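Local coordinates for variable region-containing chitin-binding protein 3 (Branchiostoma floridae, PDB 1XT5) that probably binds chitin and may hydrolyse it as a whole protein, this chain being its immunoglobulin variable-type domain from an innate immune receptor, at residues 33-47 and 103-117. Sequence-based numbering, arbitrary orientation.
Sequences DTQPPVISWLKGASP and DGGRYWCQVAQWSIR. With SO4 (sulfate ion), chain B.
Val38, Ser40 and Leu42 pair with Ala112, Gln110 and Trp108 as antiparallel hydrogen-bonded pairs of strands 38-44 and 105-112; Gly44 N adds a bond to Arg106 O.

Aromatic contacts are made on both faces. On the buried face, Cys109 CB lies over the six-membered ring of Trp41, 3.6 Å from its centroid, and Cys109 SG sits obliquely to that ring. Cys109 SG is bonded to Cys26 of the other sheet, so the tryptophan packs against the disulfide; its NE1 bonds Pro92 O. Lys43 runs over one face of the Tyr107 ring. Its chain stays extended until a bend at chi4 (-72°), and Lys43 NZ donates to Gly104 O at 3.0 Å. Tyr107 OH donates in the carbonyl plane to Asp103 O (2.7 Å). On the other face, Pro47 CD sits over the centre of the six-membered ring of Trp108. Trp108 NE1 donates to Gly44 O at 2.9 Å, from above the carbonyl plane, and ties the ring to residues 44-47.

Polar links hold the loop end. Gln113 NE2 donates nearly straight to Asp33 OD2 (2.9 Å, 167°) and also to a sulfate, probably from the crystallisation liquor, that Arg117 holds through NE and NH2. Water 1 joins Asp33, Gln35 and Arg117.

This is the C and F strand pair of an immunoglobulin V-type domain, with its core tryptophan beside the intersheet disulfide and a tyrosine corner at Tyr107.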
ATOM      1  N   ASP A  33      -5.327 -18.139   5.699  1.00 13.48           N
ATOM      2  CA  ASP A  33      -4.271 -18.310   4.692  1.00 13.49           C
ATOM      3  C   ASP A  33      -2.998 -17.749   5.311  1.00 14.01           C
ATOM      4  O   ASP A  33      -2.949 -16.535   5.603  1.00 16.18           O
ATOM      5  CB  ASP A  33      -4.602 -17.568   3.402  1.00 12.42           C
ATOM      6  CG  ASP A  33      -3.604 -17.713   2.295  1.00 12.77           C
ATOM      7  OD1 ASP A  33      -2.602 -18.425   2.501  1.00 15.07           O
ATOM      8  OD2 ASP A  33      -3.806 -17.134   1.192  1.00 13.20           O
ATOM      9  N   THR A  34      -2.036 -18.615   5.570  1.00 15.36           N
ATOM     10  CA  THR A  34      -0.795 -18.179   6.197  1.00 17.87           C
ATOM     11  C   THR A  34       0.272 -17.846   5.161  1.00 17.54           C
ATOM     12  O   THR A  34       1.390 -17.491   5.545  1.00 21.54           O
ATOM     13  CB  THR A  34      -0.246 -19.190   7.201  1.00 22.39           C
ATOM     14  OG1 THR A  34      -0.157 -20.439   6.474  1.00 25.80           O
ATOM     15  CG2 THR A  34      -1.204 -19.275   8.370  1.00 27.01           C
ATOM     16  N   GLN A  35      -0.008 -18.010   3.872  1.00 15.50           N
ATOM     17  CA  GLN A  35       0.964 -17.669   2.836  1.00 14.91           C
ATOM     18  C   GLN A  35       1.145 -16.145   2.736  1.00 13.58           C
ATOM     19  O   GLN A  35       0.138 -15.405   2.911  1.00 13.27           O
ATOM     20  CB  GLN A  35       0.544 -18.191   1.448  1.00 14.48           C
ATOM     21  CG  GLN A  35       0.502 -19.709   1.437  0.50 16.18           C
ATOM     22  CD  GLN A  35       0.306 -20.269   0.048  0.50 18.12           C
ATOM     23  OE1 GLN A  35      -0.444 -19.719  -0.763  0.50 18.41           O
ATOM     24  NE2 GLN A  35       1.015 -21.350  -0.241  0.50 21.31           N
ATOM     25  N   PRO A  36       2.336 -15.622   2.516  1.00 14.27           N
ATOM     26  CA  PRO A  36       2.466 -14.132   2.424  1.00 12.70           C
ATOM     27  C   PRO A  36       1.706 -13.578   1.239  1.00 10.34           C
ATOM     28  O   PRO A  36       1.692 -14.173   0.180  1.00 11.31           O
ATOM     29  CB  PRO A  36       3.971 -13.947   2.247  1.00 14.63           C
ATOM     30  CG  PRO A  36       4.463 -15.268   1.749  1.00 17.12           C
ATOM     31  CD  PRO A  36       3.591 -16.336   2.311  1.00 16.64           C
ATOM     32  N   PRO A  37       0.996 -12.465   1.412  1.00  8.44           N
ATOM     33  CA  PRO A  37       0.293 -11.785   0.325  1.00  7.08           C
ATOM     34  C   PRO A  37       1.209 -10.861  -0.422  1.00  6.56           C
ATOM     35  O   PRO A  37       2.424 -10.879  -0.253  1.00  8.56           O
ATOM     36  CB  PRO A  37      -0.863 -11.112   1.087  1.00  7.39           C
ATOM     37  CG  PRO A  37      -0.183 -10.693   2.349  1.00  8.35           C
ATOM     38  CD  PRO A  37       0.721 -11.834   2.725  1.00  9.01           C
ATOM     39  N   VAL A  38       0.627 -10.057  -1.290  1.00  5.97           N
ATOM     40  CA  VAL A  38       1.318  -9.032  -2.037  1.00  6.24           C
ATOM     41  C   VAL A  38       0.625  -7.696  -1.842  1.00  5.39           C
ATOM     42  O   VAL A  38      -0.610  -7.602  -1.927  1.00  5.61           O
ATOM     43  CB  VAL A  38       1.498  -9.434  -3.502  1.00 10.62           C
ATOM     44  CG1 VAL A  38       0.240  -9.859  -4.196  1.00 12.53           C
ATOM     45  CG2 VAL A  38       2.190  -8.288  -4.247  1.00 16.99           C
ATOM     46  N   ILE A  39       1.450  -6.705  -1.508  1.00  4.87           N
ATOM     47  CA  ILE A  39       0.990  -5.358  -1.187  1.00  5.40           C
ATOM     48  C   ILE A  39       1.230  -4.471  -2.364  1.00  4.75           C
ATOM     49  O   ILE A  39       2.349  -4.443  -2.912  1.00  5.90           O
ATOM     50  CB  ILE A  39       1.810  -4.799   0.030  1.00  7.40           C
ATOM     51  CG1 ILE A  39       1.492  -5.528   1.325  1.00  9.92           C
ATOM     52  CG2 ILE A  39       1.672  -3.294   0.182  1.00  8.13           C
ATOM     53  CD1 ILE A  39       1.596  -7.014   1.463  1.00 11.41           C
ATOM     54  N   SER A  40       0.222  -3.703  -2.765  1.00  4.76           N
ATOM     55  CA  SER A  40       0.353  -2.689  -3.782  1.00  5.55           C
ATOM     56  C   SER A  40      -0.222  -1.373  -3.269  1.00  5.43           C
ATOM     57  O   SER A  40      -1.305  -1.355  -2.696  1.00  7.98           O
ATOM     58  CB  SER A  40      -0.425  -3.079  -5.043  1.00  6.95           C
ATOM     59  OG  SER A  40      -0.024  -4.321  -5.555  1.00  8.32           O
ATOM     60  N   TRP A  41       0.512  -0.295  -3.461  1.00  4.67           N
ATOM     61  CA  TRP A  41      -0.030   1.065  -3.305  1.00  4.50           C
ATOM     62  C   TRP A  41      -0.155   1.617  -4.703  1.00  4.53           C
ATOM     63  O   TRP A  41       0.794   1.596  -5.503  1.00  5.51           O
ATOM     64  CB  TRP A  41       0.876   1.915  -2.445  1.00  4.86           C
ATOM     65  CG  TRP A  41       0.754   1.703  -0.983  1.00  4.72           C
ATOM     66  CD1 TRP A  41       1.480   0.873  -0.174  1.00  4.88           C
ATOM     67  CD2 TRP A  41      -0.224   2.354  -0.115  1.00  4.46           C
ATOM     68  NE1 TRP A  41       1.030   0.962   1.118  1.00  5.32           N
ATOM     69  CE2 TRP A  41       0.023   1.871   1.184  1.00  4.62           C
ATOM     70  CE3 TRP A  41      -1.224   3.309  -0.339  1.00  4.95           C
ATOM     71  CZ2 TRP A  41      -0.727   2.332   2.278  1.00  4.66           C
ATOM     72  CZ3 TRP A  41      -1.957   3.752   0.738  1.00  4.98           C
ATOM     73  CH2 TRP A  41      -1.704   3.282   2.040  1.00  4.77           C
ATOM     74  N   LEU A  42      -1.360   2.105  -5.019  1.00  4.34           N
ATOM     75  CA  LEU A  42      -1.779   2.471  -6.344  1.00  5.14           C
ATOM     76  C   LEU A  42      -2.414   3.861  -6.269  1.00  4.95           C
ATOM     77  O   LEU A  42      -3.349   4.027  -5.475  1.00  6.18           O
ATOM     78  CB  LEU A  42      -2.785   1.455  -6.870  1.00  6.18           C
ATOM     79  CG  LEU A  42      -2.303   0.004  -6.913  1.00  6.61           C
ATOM     80  CD1 LEU A  42      -3.455  -0.970  -7.095  1.00  9.70           C
ATOM     81  CD2 LEU A  42      -1.230  -0.209  -7.944  1.00 10.42           C
ATOM     82  N   LYS A  43      -1.972   4.813  -7.072  1.00  4.76           N
ATOM     83  CA  LYS A  43      -2.526   6.176  -6.998  1.00  5.20           C
ATOM     84  C   LYS A  43      -3.480   6.393  -8.136  1.00  4.99           C
ATOM     85  O   LYS A  43      -3.116   6.247  -9.305  1.00  6.58           O
ATOM     86  CB  LYS A  43      -1.405   7.220  -7.074  1.00  5.45           C
ATOM     87  CG  LYS A  43      -1.936   8.640  -6.855  1.00  6.30           C
ATOM     88  CD  LYS A  43      -0.804   9.640  -7.097  1.00  7.14           C
ATOM     89  CE  LYS A  43      -1.239  11.021  -6.743  1.00  9.24           C
ATOM     90  NZ  LYS A  43      -2.185  11.593  -7.674  1.00 12.06           N
ATOM     91  N   GLY A  44      -4.731   6.722  -7.830  1.00  4.85           N
ATOM     92  CA  GLY A  44      -5.714   7.019  -8.856  1.00  6.35           C
ATOM     93  C   GLY A  44      -7.124   6.901  -8.295  1.00  5.62           C
ATOM     94  O   GLY A  44      -7.356   6.679  -7.121  1.00  5.84           O
ATOM     95  N   ALA A  45      -8.071   7.037  -9.220  1.00  7.88           N
ATOM     96  CA  ALA A  45      -9.481   6.977  -8.838  1.00 10.45           C
ATOM     97  C   ALA A  45      -9.895   5.632  -8.227  1.00  8.55           C
ATOM     98  O   ALA A  45     -10.752   5.605  -7.343  1.00 11.03           O
ATOM     99  CB  ALA A  45     -10.351   7.297 -10.052  1.00 12.45           C
ATOM    100  N   SER A  46      -9.305   4.556  -8.774  1.00  8.51           N
ATOM    101  CA  SER A  46      -9.668   3.226  -8.316  1.00  8.34           C
ATOM    102  C   SER A  46      -8.433   2.325  -8.437  1.00  8.42           C
ATOM    103  O   SER A  46      -7.494   2.730  -9.126  1.00  9.64           O
ATOM    104  CB  SER A  46     -10.838   2.636  -9.102  1.00  9.61           C
ATOM    105  OG  SER A  46     -10.444   2.427 -10.457  1.00 15.63           O
ATOM    106  N   PRO A  47      -8.439   1.168  -7.835  1.00  8.79           N
ATOM    107  CA  PRO A  47      -7.250   0.300  -7.926  1.00 10.17           C
ATOM    108  C   PRO A  47      -6.858   0.017  -9.349  1.00 10.43           C
ATOM    109  O   PRO A  47      -5.656  -0.061  -9.649  1.00 11.95           O
ATOM    110  CB  PRO A  47      -7.651  -0.983  -7.195  1.00 10.80           C
ATOM    111  CG  PRO A  47      -8.570  -0.469  -6.115  1.00  9.67           C
ATOM    112  CD  PRO A  47      -9.389   0.577  -6.852  1.00  8.78           C
ATOM    113  N   ASP A 103       1.520  15.208  -5.972  1.00 10.01           N
ATOM    114  CA  ASP A 103       1.312  13.996  -5.218  1.00  8.48           C
ATOM    115  C   ASP A 103      -0.043  13.978  -4.524  1.00  6.93           C
ATOM    116  O   ASP A 103      -0.473  12.921  -4.057  1.00  7.67           O
ATOM    117  CB  ASP A 103       2.404  13.764  -4.172  1.00  9.05           C
ATOM    118  CG  ASP A 103       3.749  13.332  -4.681  1.00 10.40           C
ATOM    119  OD1 ASP A 103       3.865  12.897  -5.835  1.00 14.65           O
ATOM    120  OD2 ASP A 103       4.706  13.483  -3.903  1.00 11.68           O
ATOM    121  N   GLY A 104      -0.775  15.112  -4.416  1.00  6.99           N
ATOM    122  CA  GLY A 104      -2.121  15.025  -3.885  1.00  6.60           C
ATOM    123  C   GLY A 104      -2.975  14.120  -4.715  1.00  5.77           C
ATOM    124  O   GLY A 104      -2.837  14.008  -5.942  1.00  7.31           O
ATOM    125  N   GLY A 105      -3.915  13.439  -4.060  1.00  6.36           N
ATOM    126  CA  GLY A 105      -4.761  12.513  -4.755  1.00  6.78           C
ATOM    127  C   GLY A 105      -5.201  11.385  -3.864  1.00  5.68           C
ATOM    128  O   GLY A 105      -5.309  11.550  -2.638  1.00  6.80           O
ATOM    129  N   ARG A 106      -5.443  10.244  -4.491  1.00  4.92           N
ATOM    130  CA  ARG A 106      -6.039   9.106  -3.825  1.00  4.59           C
ATOM    131  C   ARG A 106      -5.122   7.893  -3.926  1.00  4.15           C
ATOM    132  O   ARG A 106      -4.772   7.477  -5.043  1.00  5.88           O
ATOM    133  CB  ARG A 106      -7.400   8.795  -4.415  1.00  4.56           C
ATOM    134  CG  ARG A 106      -8.168   7.708  -3.656  1.00  4.40           C
ATOM    135  CD  ARG A 106      -9.613   7.617  -4.071  1.00  4.77           C
ATOM    136  NE  ARG A 106     -10.343   8.863  -3.847  1.00  4.81           N
ATOM    137  CZ  ARG A 106     -10.945   9.231  -2.754  1.00  4.31           C
ATOM    138  NH1 ARG A 106     -10.888   8.484  -1.661  1.00  4.78           N
ATOM    139  NH2 ARG A 106     -11.607  10.370  -2.694  1.00  5.13           N
ATOM    140  N   TYR A 107      -4.731   7.331  -2.803  1.00  3.92           N
ATOM    141  CA  TYR A 107      -3.790   6.249  -2.715  1.00  4.03           C
ATOM    142  C   TYR A 107      -4.493   5.017  -2.174  1.00  4.05           C
ATOM    143  O   TYR A 107      -5.009   5.012  -1.060  1.00  5.20           O
ATOM    144  CB  TYR A 107      -2.620   6.642  -1.796  1.00  4.21           C
ATOM    145  CG  TYR A 107      -1.732   7.693  -2.379  1.00  4.58           C
ATOM    146  CD1 TYR A 107      -2.064   9.024  -2.383  1.00  4.93           C
ATOM    147  CD2 TYR A 107      -0.513   7.356  -2.980  1.00  5.29           C
ATOM    148  CE1 TYR A 107      -1.262   9.987  -2.948  1.00  5.61           C
ATOM    149  CE2 TYR A 107       0.329   8.283  -3.540  1.00  6.32           C
ATOM    150  CZ  TYR A 107      -0.056   9.637  -3.507  1.00  5.50           C
ATOM    151  OH  TYR A 107       0.776  10.555  -4.066  1.00  7.59           O
ATOM    152  N   TRP A 108      -4.499   3.954  -2.962  1.00  4.32           N
ATOM    153  CA  TRP A 108      -5.128   2.699  -2.593  1.00  3.68           C
ATOM    154  C   TRP A 108      -4.089   1.767  -1.999  1.00  3.70           C
ATOM    155  O   TRP A 108      -3.084   1.468  -2.634  1.00  4.54           O
ATOM    156  CB  TRP A 108      -5.734   2.038  -3.847  1.00  4.22           C
ATOM    157  CG  TRP A 108      -6.876   2.835  -4.373  1.00  4.26           C
ATOM    158  CD1 TRP A 108      -6.804   3.893  -5.255  1.00  4.72           C
ATOM    159  CD2 TRP A 108      -8.250   2.680  -4.030  1.00  4.46           C
ATOM    160  NE1 TRP A 108      -8.050   4.402  -5.473  1.00  5.49           N
ATOM    161  CE2 TRP A 108      -8.955   3.692  -4.748  1.00  4.44           C
ATOM    162  CE3 TRP A 108      -8.954   1.852  -3.216  1.00  4.68           C
ATOM    163  CZ2 TRP A 108     -10.328   3.825  -4.639  1.00  5.94           C
ATOM    164  CZ3 TRP A 108     -10.312   1.979  -3.106  1.00  5.81           C
ATOM    165  CH2 TRP A 108     -11.002   2.972  -3.823  1.00  6.03           C
ATOM    166  N   CYS A 109      -4.395   1.281  -0.781  1.00  3.99           N
ATOM    167  CA  CYS A 109      -3.658   0.192  -0.154  1.00  4.01           C
ATOM    168  C   CYS A 109      -4.409  -1.092  -0.522  1.00  3.98           C
ATOM    169  O   CYS A 109      -5.521  -1.301  -0.068  1.00  4.57           O
ATOM    170  CB  CYS A 109      -3.630   0.396   1.344  1.00  4.71           C
ATOM    171  SG  CYS A 109      -2.674  -0.929   2.134  1.00  5.45           S
ATOM    172  N   GLN A 110      -3.797  -1.890  -1.368  1.00  4.26           N
ATOM    173  CA  GLN A 110      -4.357  -3.138  -1.851  1.00  4.43           C
ATOM    174  C   GLN A 110      -3.494  -4.272  -1.309  1.00  4.51           C
ATOM    175  O   GLN A 110      -2.272  -4.257  -1.449  1.00  5.47           O
ATOM    176  CB  GLN A 110      -4.379  -3.159  -3.370  1.00  5.42           C
ATOM    177  CG  GLN A 110      -4.921  -4.464  -3.932  1.00  5.82           C
ATOM    178  CD  GLN A 110      -4.940  -4.389  -5.423  0.70  5.05           C
ATOM    179  OE1 GLN A 110      -5.822  -3.797  -6.017  0.70  6.79           O
ATOM    180  NE2 GLN A 110      -3.909  -4.898  -6.047  0.70  6.09           N
ATOM    181  N   VAL A 111      -4.133  -5.285  -0.733  1.00  4.40           N
ATOM    182  CA  VAL A 111      -3.435  -6.459  -0.248  1.00  3.96           C
ATOM    183  C   VAL A 111      -4.159  -7.674  -0.850  1.00  4.10           C
ATOM    184  O   VAL A 111      -5.398  -7.762  -0.794  1.00  4.78           O
ATOM    185  CB  VAL A 111      -3.365  -6.522   1.277  1.00  4.66           C
ATOM    186  CG1 VAL A 111      -2.478  -7.691   1.727  1.00  6.02           C
ATOM    187  CG2 VAL A 111      -2.859  -5.229   1.881  1.00  5.75           C
ATOM    188  N   ALA A 112      -3.401  -8.591  -1.442  1.00  4.67           N
ATOM    189  CA  ALA A 112      -4.012  -9.683  -2.177  1.00  5.51           C
ATOM    190  C   ALA A 112      -3.193 -10.956  -2.003  1.00  5.66           C
ATOM    191  O   ALA A 112      -1.965 -10.910  -1.897  1.00  6.58           O
ATOM    192  CB  ALA A 112      -4.070  -9.375  -3.678  1.00  7.72           C
ATOM    193  N   GLN A 113      -3.882 -12.080  -2.044  1.00  6.21           N
ATOM    194  CA  GLN A 113      -3.202 -13.333  -2.250  1.00  6.65           C
ATOM    195  C   GLN A 113      -2.337 -13.274  -3.513  1.00  6.04           C
ATOM    196  O   GLN A 113      -2.712 -12.592  -4.467  1.00  7.50           O
ATOM    197  CB  GLN A 113      -4.179 -14.464  -2.426  1.00  7.65           C
ATOM    198  CG  GLN A 113      -5.049 -14.696  -1.225  1.00  8.91           C
ATOM    199  CD  GLN A 113      -6.053 -15.803  -1.510  1.00 10.16           C
ATOM    200  OE1 GLN A 113      -6.836 -15.710  -2.450  1.00 11.12           O
ATOM    201  NE2 GLN A 113      -6.005 -16.856  -0.721  1.00 12.19           N
ATOM    202  N   TRP A 114      -1.247 -13.998  -3.551  1.00  6.54           N
ATOM    203  CA  TRP A 114      -0.406 -14.027  -4.749  1.00  7.71           C
ATOM    204  C   TRP A 114      -1.182 -14.512  -5.977  1.00  7.77           C
ATOM    205  O   TRP A 114      -0.915 -14.049  -7.082  1.00  8.96           O
ATOM    206  CB  TRP A 114       0.785 -14.948  -4.587  1.00 10.03           C
ATOM    207  CG  TRP A 114       1.851 -14.450  -3.679  1.00  9.82           C
ATOM    208  CD1 TRP A 114       1.899 -13.325  -2.940  1.00 10.89           C
ATOM    209  CD2 TRP A 114       3.099 -15.112  -3.405  1.00  8.89           C
ATOM    210  NE1 TRP A 114       3.048 -13.209  -2.248  1.00 10.10           N
ATOM    211  CE2 TRP A 114       3.829 -14.327  -2.507  1.00  9.31           C
ATOM    212  CE3 TRP A 114       3.665 -16.307  -3.857  1.00  9.38           C
ATOM    213  CZ2 TRP A 114       5.091 -14.668  -2.016  1.00  9.83           C
ATOM    214  CZ3 TRP A 114       4.902 -16.658  -3.387  1.00  9.55           C
ATOM    215  CH2 TRP A 114       5.595 -15.868  -2.498  1.00 10.03           C
ATOM    216  N   SER A 115      -2.015 -15.503  -5.772  1.00  8.64           N
ATOM    217  CA  SER A 115      -2.952 -15.965  -6.800  1.00  9.20           C
ATOM    218  C   SER A 115      -4.352 -15.742  -6.233  1.00  8.95           C
ATOM    219  O   SER A 115      -4.753 -16.359  -5.226  1.00 11.12           O
ATOM    220  CB  SER A 115      -2.689 -17.400  -7.146  1.00 10.31           C
ATOM    221  OG  SER A 115      -3.660 -17.846  -8.106  1.00 13.18           O
ATOM    222  N   ILE A 116      -5.071 -14.829  -6.861  1.00  9.95           N
ATOM    223  CA  ILE A 116      -6.394 -14.425  -6.343  1.00 10.67           C
ATOM    224  C   ILE A 116      -7.415 -15.438  -6.806  1.00 12.55           C
ATOM    225  O   ILE A 116      -8.024 -15.300  -7.855  1.00 15.64           O
ATOM    226  CB  ILE A 116      -6.744 -12.995  -6.761  1.00 10.15           C
ATOM    227  CG1 ILE A 116      -5.670 -12.011  -6.373  1.00 10.20           C
ATOM    228  CG2 ILE A 116      -8.111 -12.579  -6.224  1.00 12.18           C
ATOM    229  CD1 ILE A 116      -5.772 -10.651  -7.005  1.00 11.89           C
ATOM    230  N   ARG A 117      -7.558 -16.517  -6.030  1.00 14.30           N
ATOM    231  CA  ARG A 117      -8.387 -17.638  -6.458  1.00 15.67           C
ATOM    232  C   ARG A 117      -9.839 -17.320  -6.542  1.00 14.41           C
ATOM    233  O   ARG A 117     -10.618 -17.884  -7.336  1.00 17.73           O
ATOM    234  CB  ARG A 117      -8.188 -18.868  -5.525  1.00 19.56           C
ATOM    235  CG  ARG A 117      -6.850 -19.551  -5.787  0.65 22.44           C
ATOM    236  CD  ARG A 117      -6.653 -20.827  -5.019  0.65 22.07           C
ATOM    237  NE  ARG A 117      -6.421 -20.567  -3.597  0.65 23.62           N
ATOM    238  CZ  ARG A 117      -5.230 -20.377  -3.034  0.65 24.38           C
ATOM    239  NH1 ARG A 117      -4.100 -20.389  -3.739  0.65 28.44           N
ATOM    240  NH2 ARG A 117      -5.163 -20.152  -1.716  0.65 25.61           N
TER
HETATM  241  S   SO4 B 201      -8.858 -20.132  -0.991  0.80 12.36           S
HETATM  242  O1  SO4 B 201      -8.426 -21.437  -1.666  0.80 16.18           O
HETATM  243  O2  SO4 B 201      -7.656 -19.312  -0.782  0.80 13.16           O
HETATM  244  O3  SO4 B 201      -9.546 -20.351   0.209  0.80 12.97           O
HETATM  245  O4  SO4 B 201      -9.739 -19.454  -1.936  0.80 12.80           O
HETATM  246  O   HOH W   1      -2.777 -18.349  -0.980  1.00 20.00           O
HETATM  247  O   HOH W   2      -0.308 -15.415  -1.283  1.00 10.84           O
HETATM  248  O   HOH W   3      -1.593  -6.273  -4.396  1.00  8.56           O